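Local coordinates for Lin2722 protein (Listeria innocua, PDB 3DS8) that is of unknown function but belongs to an alpha/beta hydrolase family and probably acts as a serine hydrolase, at residues Q95-T109 / P122-F134. Sequence-based numbering, arbitrary orientation.
Sequences QMDGVGHSNGGLALT and PTLRKLVAIGSPF. With SO4 (sulfate ion), chain B; SO4 (sulfate ion), chain F.
A bend at chi3 of Arg125 (66°), after a chain extended through chi1 and chi2, turns its guanidinium back onto Asp97, whose CG stands beside its own backbone N. The two planes lie only 9° apart, and Arg125 grips side-on: NE reaches Asp97 OD1 at 2.9 Å and NH2 reaches Asp97 OD2 at 2.8 Å, each on the syn lone pair. Asp97 OD1 takes a second bond, from Lys126 N, which arrives from above the carboxylate plane. This side-chain acceptor falls where the register slips by one between Met96 and Gly98, a beta bulge. Beyond it the parallel ladder of strands 95-101 and 123-130 resumes, with Val128 N to Gly98 O at 2.8 Å and nearly straight (174°). Val99 and Val128 lie side by side on one face, where helix 229-240 covers them. On the other face, Gly105 CA sits 4.2 Å from Ala129 CB, evidence of how closely helix 103-114 packs on the sheet in this right-handed beta-alpha-beta unit. Leu108 CB meets Leu127 CG there, while Leu106 CD2 approaches Phe134 CD1 at 3.5 Å. At the strand end, Ser102 N bonds to Ile130 O, and Ser132 OG donates to Ser102 O at 2.8 Å, in the carbonyl plane on a lone pair. Ser102 has a strained backbone with positive phi within Gly-His-Ser-Asn-Gly, fitting a nucleophile elbow; with His222 and Asp188 it probably forms a catalytic triad. A sulfate, probably from the crystallisation liquor, accepts a hydrogen bond from Asn103 N. The chemistry thus differs at the two ends: Arg125 and Arg59 both meet the buried Asp97 carboxylate, probably keeping it ionised and compensating its charge at the bulge, whereas backbone bonds and one serine hydroxyl hold the probable nucleophile's turn against the neighbouring strand.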
# COMPACT_ATOMS: atom_id res chain seq x y z
N GLN A 95 -4.37 13.49 -7.83
CA GLN A 95 -3.42 12.54 -7.20
C GLN A 95 -3.97 12.05 -5.88
O GLN A 95 -4.77 12.73 -5.27
CB GLN A 95 -2.09 13.20 -6.91
CG GLN A 95 -1.39 13.79 -8.10
CD GLN A 95 -0.02 14.32 -7.72
OE1 GLN A 95 0.11 15.43 -7.22
NE2 GLN A 95 0.99 13.51 -7.96
N MSE A 96 -3.48 10.89 -5.43
CA MSE A 96 -3.73 10.40 -4.09
C MSE A 96 -2.53 9.56 -3.64
O MSE A 96 -1.83 9.02 -4.46
CB MSE A 96 -4.95 9.53 -4.09
CG MSE A 96 -4.77 8.28 -4.80
SE MSE A 96 -6.50 7.31 -4.83
CE MSE A 96 -5.82 5.46 -4.93
N ASP A 97 -2.34 9.49 -2.34
CA ASP A 97 -1.40 8.55 -1.73
C ASP A 97 -2.19 7.37 -1.16
O ASP A 97 -3.39 7.49 -0.94
CB ASP A 97 -0.64 9.24 -0.64
CG ASP A 97 0.16 10.39 -1.14
OD1 ASP A 97 0.63 10.35 -2.28
OD2 ASP A 97 0.35 11.32 -0.34
N GLY A 98 -1.58 6.22 -1.01
CA GLY A 98 -2.26 5.07 -0.45
C GLY A 98 -1.39 4.26 0.48
O GLY A 98 -0.20 4.14 0.26
N VAL A 99 -1.99 3.75 1.54
CA VAL A 99 -1.36 2.84 2.46
C VAL A 99 -2.23 1.61 2.48
O VAL A 99 -3.43 1.69 2.74
CB VAL A 99 -1.31 3.40 3.88
CG1 VAL A 99 -0.54 2.41 4.79
CG2 VAL A 99 -0.65 4.79 3.91
N GLY A 100 -1.63 0.44 2.25
CA GLY A 100 -2.36 -0.81 2.26
C GLY A 100 -1.72 -1.90 3.11
O GLY A 100 -0.52 -2.15 3.00
N HIS A 101 -2.49 -2.48 4.02
CA HIS A 101 -2.00 -3.60 4.81
C HIS A 101 -2.21 -4.86 3.99
O HIS A 101 -3.34 -5.13 3.55
CB HIS A 101 -2.79 -3.63 6.11
CG HIS A 101 -2.46 -4.76 7.04
ND1 HIS A 101 -1.18 -5.26 7.23
CD2 HIS A 101 -3.27 -5.46 7.87
CE1 HIS A 101 -1.25 -6.24 8.13
NE2 HIS A 101 -2.50 -6.37 8.53
N SER A 102 -1.14 -5.62 3.81
CA SER A 102 -1.16 -6.95 3.21
C SER A 102 -1.84 -6.96 1.84
O SER A 102 -1.35 -6.30 0.93
CB SER A 102 -1.71 -7.98 4.22
OG SER A 102 -1.31 -9.29 3.77
N ASN A 103 -2.97 -7.67 1.67
CA ASN A 103 -3.71 -7.64 0.40
C ASN A 103 -4.01 -6.23 -0.11
O ASN A 103 -4.06 -5.99 -1.33
CB ASN A 103 -5.03 -8.45 0.51
CG ASN A 103 -5.52 -8.98 -0.82
OD1 ASN A 103 -4.74 -9.65 -1.52
ND2 ASN A 103 -6.81 -8.71 -1.19
N GLY A 104 -4.22 -5.31 0.81
CA GLY A 104 -4.47 -3.90 0.43
C GLY A 104 -3.34 -3.25 -0.29
O GLY A 104 -3.55 -2.46 -1.23
N GLY A 105 -2.12 -3.55 0.14
CA GLY A 105 -0.92 -3.10 -0.61
C GLY A 105 -0.80 -3.72 -1.99
O GLY A 105 -0.38 -3.04 -2.94
N LEU A 106 -1.21 -4.98 -2.16
CA LEU A 106 -1.25 -5.61 -3.48
C LEU A 106 -2.27 -4.95 -4.41
O LEU A 106 -2.01 -4.72 -5.57
CB LEU A 106 -1.49 -7.11 -3.39
CG LEU A 106 -0.51 -7.94 -2.54
CD1 LEU A 106 -0.93 -9.41 -2.48
CD2 LEU A 106 0.89 -7.72 -3.11
N ALA A 107 -3.45 -4.64 -3.88
CA ALA A 107 -4.48 -3.92 -4.64
C ALA A 107 -3.97 -2.57 -5.14
O ALA A 107 -4.15 -2.21 -6.32
CB ALA A 107 -5.76 -3.76 -3.78
N LEU A 108 -3.26 -1.84 -4.28
CA LEU A 108 -2.66 -0.59 -4.72
C LEU A 108 -1.62 -0.78 -5.83
O LEU A 108 -1.42 0.12 -6.63
CB LEU A 108 -2.05 0.15 -3.53
CG LEU A 108 -3.01 0.75 -2.49
CD1 LEU A 108 -2.25 1.23 -1.25
CD2 LEU A 108 -3.85 1.88 -3.12
N THR A 109 -0.87 -1.88 -5.78
CA THR A 109 0.18 -2.15 -6.76
C THR A 109 -0.44 -2.48 -8.14
O THR A 109 -0.03 -1.92 -9.17
CB THR A 109 1.08 -3.27 -6.26
OG1 THR A 109 1.65 -2.88 -5.00
CG2 THR A 109 2.21 -3.61 -7.29
N PRO A 122 -7.77 9.31 -9.66
CA PRO A 122 -6.56 9.99 -9.20
C PRO A 122 -5.31 9.14 -9.45
O PRO A 122 -5.33 7.92 -9.32
CB PRO A 122 -6.82 10.21 -7.73
CG PRO A 122 -8.33 10.02 -7.56
CD PRO A 122 -8.63 8.96 -8.52
N THR A 123 -4.22 9.79 -9.81
CA THR A 123 -2.98 9.08 -10.04
C THR A 123 -2.39 8.75 -8.65
O THR A 123 -2.34 9.63 -7.79
CB THR A 123 -1.94 9.94 -10.77
OG1 THR A 123 -1.68 11.10 -9.99
CG2 THR A 123 -2.41 10.40 -12.06
N LEU A 124 -1.95 7.52 -8.44
CA LEU A 124 -1.28 7.16 -7.17
C LEU A 124 0.11 7.79 -7.17
O LEU A 124 0.84 7.71 -8.14
CB LEU A 124 -1.16 5.64 -7.03
CG LEU A 124 -0.83 5.04 -5.70
CD1 LEU A 124 -1.85 5.43 -4.61
CD2 LEU A 124 -0.76 3.49 -5.89
N ARG A 125 0.42 8.48 -6.09
CA ARG A 125 1.69 9.15 -5.92
C ARG A 125 2.57 8.34 -4.95
O ARG A 125 3.55 7.73 -5.36
CB ARG A 125 1.47 10.58 -5.45
CG ARG A 125 2.78 11.36 -5.27
CD ARG A 125 2.59 12.72 -4.65
NE ARG A 125 2.13 12.67 -3.27
CZ ARG A 125 2.23 13.69 -2.43
NH1 ARG A 125 2.76 14.85 -2.84
NH2 ARG A 125 1.82 13.57 -1.20
N LYS A 126 2.23 8.34 -3.67
CA LYS A 126 2.97 7.54 -2.68
C LYS A 126 2.18 6.27 -2.41
O LYS A 126 0.96 6.32 -2.26
CB LYS A 126 3.14 8.29 -1.39
CG LYS A 126 4.02 9.54 -1.53
CD LYS A 126 3.97 10.36 -0.29
CE LYS A 126 4.77 11.60 -0.38
NZ LYS A 126 6.22 11.44 -0.22
N LEU A 127 2.87 5.14 -2.34
CA LEU A 127 2.28 3.83 -2.12
C LEU A 127 3.06 3.17 -0.98
O LEU A 127 4.25 2.91 -1.12
CB LEU A 127 2.40 2.94 -3.36
CG LEU A 127 1.64 1.62 -3.46
CD1 LEU A 127 1.81 1.06 -4.91
CD2 LEU A 127 2.06 0.62 -2.37
N VAL A 128 2.39 2.96 0.14
CA VAL A 128 2.95 2.23 1.27
C VAL A 128 2.29 0.85 1.39
O VAL A 128 1.04 0.71 1.46
CB VAL A 128 2.78 3.00 2.62
CG1 VAL A 128 3.41 2.20 3.79
CG2 VAL A 128 3.39 4.40 2.55
N ALA A 129 3.13 -0.19 1.29
CA ALA A 129 2.66 -1.58 1.37
C ALA A 129 3.22 -2.22 2.64
O ALA A 129 4.43 -2.25 2.81
CB ALA A 129 3.11 -2.37 0.11
N ILE A 130 2.34 -2.69 3.53
CA ILE A 130 2.75 -3.16 4.86
C ILE A 130 2.47 -4.66 4.91
O ILE A 130 1.31 -5.08 4.98
CB ILE A 130 2.02 -2.39 5.99
CG1 ILE A 130 2.22 -0.88 5.83
CG2 ILE A 130 2.48 -2.89 7.35
CD1 ILE A 130 1.48 -0.07 6.86
N GLY A 131 3.55 -5.46 4.85
CA GLY A 131 3.46 -6.93 4.87
C GLY A 131 2.70 -7.52 3.69
O GLY A 131 1.95 -8.49 3.84
N SER A 132 2.90 -6.96 2.50
CA SER A 132 2.11 -7.36 1.34
C SER A 132 2.82 -8.53 0.66
O SER A 132 4.01 -8.40 0.36
CB SER A 132 1.93 -6.21 0.34
OG SER A 132 1.17 -5.12 0.90
N PRO A 133 2.10 -9.63 0.41
CA PRO A 133 2.80 -10.79 -0.16
C PRO A 133 2.91 -10.70 -1.70
O PRO A 133 2.19 -11.38 -2.45
CB PRO A 133 1.94 -11.94 0.32
CG PRO A 133 0.56 -11.37 0.39
CD PRO A 133 0.70 -9.96 0.77
N PHE A 134 3.83 -9.87 -2.16
CA PHE A 134 4.09 -9.71 -3.59
C PHE A 134 4.37 -11.01 -4.34
O PHE A 134 3.95 -11.16 -5.47
CB PHE A 134 5.18 -8.67 -3.85
CG PHE A 134 4.82 -7.30 -3.36
CD1 PHE A 134 3.99 -6.48 -4.12
CD2 PHE A 134 5.36 -6.81 -2.18
CE1 PHE A 134 3.61 -5.25 -3.66
CE2 PHE A 134 4.96 -5.59 -1.70
CZ PHE A 134 4.12 -4.79 -2.50
S SO4 B . -3.60 -10.90 3.45
O1 SO4 B . -2.38 -10.92 2.61
O2 SO4 B . -3.27 -11.03 4.85
O3 SO4 B . -4.31 -9.62 3.30
O4 SO4 B . -4.46 -12.04 3.02
S SO4 F . 7.08 14.04 -3.26
O1 SO4 F . 7.00 15.36 -3.91
O2 SO4 F . 8.51 13.62 -3.37
O3 SO4 F . 6.63 14.12 -1.85
O4 SO4 F . 6.11 13.10 -3.87